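Local coordinates for aac(6')-Ii (Enterococcus faecium, PDB 5E96), which probably transfers an acetyl group from acetyl-CoA to the 6'-amine of aminoglycoside antibiotics, at residues P11-Q16 / D54-F59. Residues are numbered along the deposited sequence; the frame is centred on the assembly and turned at random.
Sequences PVLKDQ and DELVGF. With EDO (1,2-ethanediol), chain C.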
ATOM      1  N   PRO A  11     -16.189  20.864  -2.227  1.00 35.58           N
ATOM      2  CA  PRO A  11     -16.593  19.937  -3.291  1.00 34.07           C
ATOM      3  C   PRO A  11     -16.083  20.301  -4.681  1.00 32.64           C
ATOM      4  O   PRO A  11     -15.875  19.420  -5.525  1.00 30.72           O
ATOM      5  CB  PRO A  11     -18.123  19.934  -3.190  1.00 34.51           C
ATOM      6  CG  PRO A  11     -18.432  21.302  -2.653  1.00 35.89           C
ATOM      7  CD  PRO A  11     -17.365  21.492  -1.599  1.00 36.53           C
ATOM      8  N   VAL A  12     -15.885  21.592  -4.926  1.00 30.33           N
ATOM      9  CA  VAL A  12     -15.377  22.032  -6.220  1.00 28.73           C
ATOM     10  C   VAL A  12     -13.906  21.634  -6.351  1.00 29.32           C
ATOM     11  O   VAL A  12     -13.465  21.214  -7.421  1.00 29.32           O
ATOM     12  CB  VAL A  12     -15.505  23.557  -6.389  1.00 29.58           C
ATOM     13  CG1 VAL A  12     -14.774  24.015  -7.647  1.00 27.82           C
ATOM     14  CG2 VAL A  12     -16.976  23.938  -6.474  1.00 29.57           C
ATOM     15  N   LEU A  13     -13.149  21.776  -5.265  1.00 28.76           N
ATOM     16  CA  LEU A  13     -11.735  21.409  -5.282  1.00 29.07           C
ATOM     17  C   LEU A  13     -11.626  19.890  -5.520  1.00 29.93           C
ATOM     18  O   LEU A  13     -10.709  19.422  -6.192  1.00 29.11           O
ATOM     19  CB  LEU A  13     -11.069  21.775  -3.950  1.00 28.22           C
ATOM     20  CG  LEU A  13      -9.536  21.865  -3.993  1.00 29.26           C
ATOM     21  CD1 LEU A  13      -9.116  23.054  -4.855  1.00 25.51           C
ATOM     22  CD2 LEU A  13      -8.981  22.011  -2.583  1.00 27.47           C
ATOM     23  N   LYS A  14     -12.562  19.127  -4.962  1.00 29.86           N
ATOM     24  CA  LYS A  14     -12.551  17.681  -5.145  1.00 32.17           C
ATOM     25  C   LYS A  14     -12.960  17.316  -6.561  1.00 33.95           C
ATOM     26  O   LYS A  14     -12.472  16.323  -7.109  1.00 34.50           O
ATOM     27  CB  LYS A  14     -13.459  17.000  -4.127  1.00 31.27           C
ATOM     28  CG  LYS A  14     -12.920  17.128  -2.722  1.00 33.79           C
ATOM     29  CD  LYS A  14     -13.564  16.162  -1.764  1.00 36.99           C
ATOM     30  CE  LYS A  14     -15.001  16.519  -1.486  1.00 38.54           C
ATOM     31  NZ  LYS A  14     -15.551  15.591  -0.460  1.00 42.65           N
ATOM     32  N   ASP A  15     -13.846  18.112  -7.159  1.00 33.35           N
ATOM     33  CA  ASP A  15     -14.255  17.867  -8.539  1.00 34.36           C
ATOM     34  C   ASP A  15     -13.054  18.105  -9.449  1.00 33.45           C
ATOM     35  O   ASP A  15     -12.831  17.364 -10.401  1.00 32.96           O
ATOM     36  CB  ASP A  15     -15.388  18.799  -8.971  1.00 34.48           C
ATOM     37  CG  ASP A  15     -16.738  18.362  -8.438  1.00 36.64           C
ATOM     38  OD1 ASP A  15     -16.811  17.280  -7.823  1.00 37.52           O
ATOM     39  OD2 ASP A  15     -17.724  19.100  -8.639  1.00 38.09           O
ATOM     40  N   GLN A  16     -12.281  19.144  -9.151  1.00 31.06           N
ATOM     41  CA  GLN A  16     -11.108  19.444  -9.961  1.00 32.10           C
ATOM     42  C   GLN A  16     -10.017  18.375  -9.808  1.00 30.49           C
ATOM     43  O   GLN A  16      -9.296  18.081 -10.764  1.00 31.31           O
ATOM     44  CB  GLN A  16     -10.551  20.824  -9.606  1.00 32.12           C
ATOM     45  CG  GLN A  16     -11.520  21.965  -9.901  1.00 33.48           C
ATOM     46  CD  GLN A  16     -10.902  23.335  -9.668  1.00 35.40           C
ATOM     47  OE1 GLN A  16     -10.216  23.558  -8.672  1.00 34.94           O
ATOM     48  NE2 GLN A  16     -11.158  24.262 -10.580  1.00 36.84           N
ATOM     49  N   ASP A  54      -7.752  30.125  -8.097  1.00 43.33           N
ATOM     50  CA  ASP A  54      -8.883  29.270  -7.733  1.00 42.56           C
ATOM     51  C   ASP A  54      -8.999  28.032  -8.623  1.00 41.84           C
ATOM     52  O   ASP A  54     -10.087  27.493  -8.809  1.00 41.94           O
ATOM     53  CB  ASP A  54     -10.199  30.052  -7.784  1.00 42.12           C
ATOM     54  CG  ASP A  54     -10.236  31.202  -6.794  1.00 44.67           C
ATOM     55  OD1 ASP A  54      -9.806  31.012  -5.634  1.00 43.62           O
ATOM     56  OD2 ASP A  54     -10.709  32.296  -7.173  1.00 45.06           O
ATOM     57  N   GLU A  55      -7.876  27.590  -9.177  1.00 41.00           N
ATOM     58  CA  GLU A  55      -7.860  26.400 -10.028  1.00 41.22           C
ATOM     59  C   GLU A  55      -6.843  25.406  -9.459  1.00 38.62           C
ATOM     60  O   GLU A  55      -5.699  25.767  -9.199  1.00 37.47           O
ATOM     61  CB  GLU A  55      -7.460  26.772 -11.461  1.00 43.02           C
ATOM     62  CG  GLU A  55      -8.280  27.908 -12.066  1.00 48.65           C
ATOM     63  CD  GLU A  55      -9.712  27.510 -12.366  1.00 51.10           C
ATOM     64  OE1 GLU A  55     -10.199  26.531 -11.764  1.00 53.96           O
ATOM     65  OE2 GLU A  55     -10.358  28.186 -13.197  1.00 53.80           O
ATOM     66  N   LEU A  56      -7.264  24.166  -9.239  1.00 37.14           N
ATOM     67  CA  LEU A  56      -6.349  23.155  -8.726  1.00 34.44           C
ATOM     68  C   LEU A  56      -5.404  22.789  -9.865  1.00 33.70           C
ATOM     69  O   LEU A  56      -5.843  22.252 -10.876  1.00 34.84           O
ATOM     70  CB  LEU A  56      -7.108  21.905  -8.283  1.00 33.16           C
ATOM     71  CG  LEU A  56      -6.245  20.779  -7.694  1.00 32.95           C
ATOM     72  CD1 LEU A  56      -5.696  21.213  -6.339  1.00 31.05           C
ATOM     73  CD2 LEU A  56      -7.067  19.506  -7.528  1.00 30.32           C
ATOM     74  N   VAL A  57      -4.117  23.085  -9.710  1.00 33.75           N
ATOM     75  CA  VAL A  57      -3.134  22.766 -10.745  1.00 33.42           C
ATOM     76  C   VAL A  57      -2.259  21.569 -10.348  1.00 33.46           C
ATOM     77  O   VAL A  57      -1.503  21.044 -11.169  1.00 32.51           O
ATOM     78  CB  VAL A  57      -2.205  23.979 -11.045  1.00 34.27           C
ATOM     79  CG1 VAL A  57      -3.037  25.167 -11.534  1.00 32.74           C
ATOM     80  CG2 VAL A  57      -1.417  24.363  -9.794  1.00 32.96           C
ATOM     81  N   GLY A  58      -2.361  21.142  -9.093  1.00 30.68           N
ATOM     82  CA  GLY A  58      -1.571  20.010  -8.646  1.00 30.14           C
ATOM     83  C   GLY A  58      -2.039  19.443  -7.322  1.00 30.33           C
ATOM     84  O   GLY A  58      -2.710  20.123  -6.546  1.00 29.75           O
ATOM     85  N   PHE A  59      -1.674  18.193  -7.058  1.00 27.10           N
ATOM     86  CA  PHE A  59      -2.063  17.535  -5.820  1.00 26.21           C
ATOM     87  C   PHE A  59      -1.031  16.478  -5.425  1.00 24.91           C
ATOM     88  O   PHE A  59      -0.458  15.798  -6.274  1.00 24.37           O
ATOM     89  CB  PHE A  59      -3.427  16.860  -5.986  1.00 24.70           C
ATOM     90  CG  PHE A  59      -3.890  16.106  -4.758  1.00 25.71           C
ATOM     91  CD1 PHE A  59      -4.519  16.772  -3.707  1.00 25.11           C
ATOM     92  CD2 PHE A  59      -3.677  14.729  -4.648  1.00 24.49           C
ATOM     93  CE1 PHE A  59      -4.932  16.087  -2.559  1.00 23.22           C
ATOM     94  CE2 PHE A  59      -4.084  14.022  -3.503  1.00 25.97           C
ATOM     95  CZ  PHE A  59      -4.715  14.708  -2.451  1.00 27.34           C
TER
HETATM   96  C1  EDO C 202     -12.318  26.711  -5.738  1.00 48.52           C
HETATM   97  O1  EDO C 202     -12.692  26.641  -4.371  1.00 48.49           O
HETATM   98  C2  EDO C 202     -10.827  26.413  -5.862  1.00 51.81           C
HETATM   99  O2  EDO C 202     -10.619  25.552  -6.977  1.00 51.30           O
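Gln16 shows how one helix-borne amide can be held by the start of a strand through both of its ends. Its carbonyl end accepts the backbone N-H of Leu56: Gln16 OE1 and Leu56 N are 3.1 Å apart, and the donor lies well above the carbonyl plane, 55° out of it. The amide nitrogen turns instead to the Glu55 carboxylate. Gln16 NE2 lies 2.7 Å from Glu55 OE1, a short but bent bond (132° at the hydrogen) that meets the acceptor nearly along its C-O axis. Glu55 leaves the strand pointing away from the helix, and a bend at chi2 (-70°) returns its carboxylate to the amide nitrogen; the two side chains cross at about a right angle. Because the two bonds grip both ends of the amide, together they probably limit its rotation.

A 1,2-ethanediol, probably from the crystallisation liquor, sits beside this pair; its O2 donates to Asp54 O (2.7 Å) and also lies 2.6 Å from Gln16 OE1.

Apolar contacts accompany this polar grip. Leu13 reaches over with CD1, 4.1 Å from Leu56 CB, and Leu56 CB lies 3.8 Å from Gln16 CB. The CD2 methyl of Leu56 rests against the helix backbone, 3.9 Å from Leu13 O. Leu17 and Ala49 add to the covering of Leu56, which joins helix 11-24 to the sheet.

Farther along, the strand carries a classic bulge opposite Ala50. Here the first helix of the GNAT fold, 11-24, packs on the antiparallel N-terminal strands of the sheet.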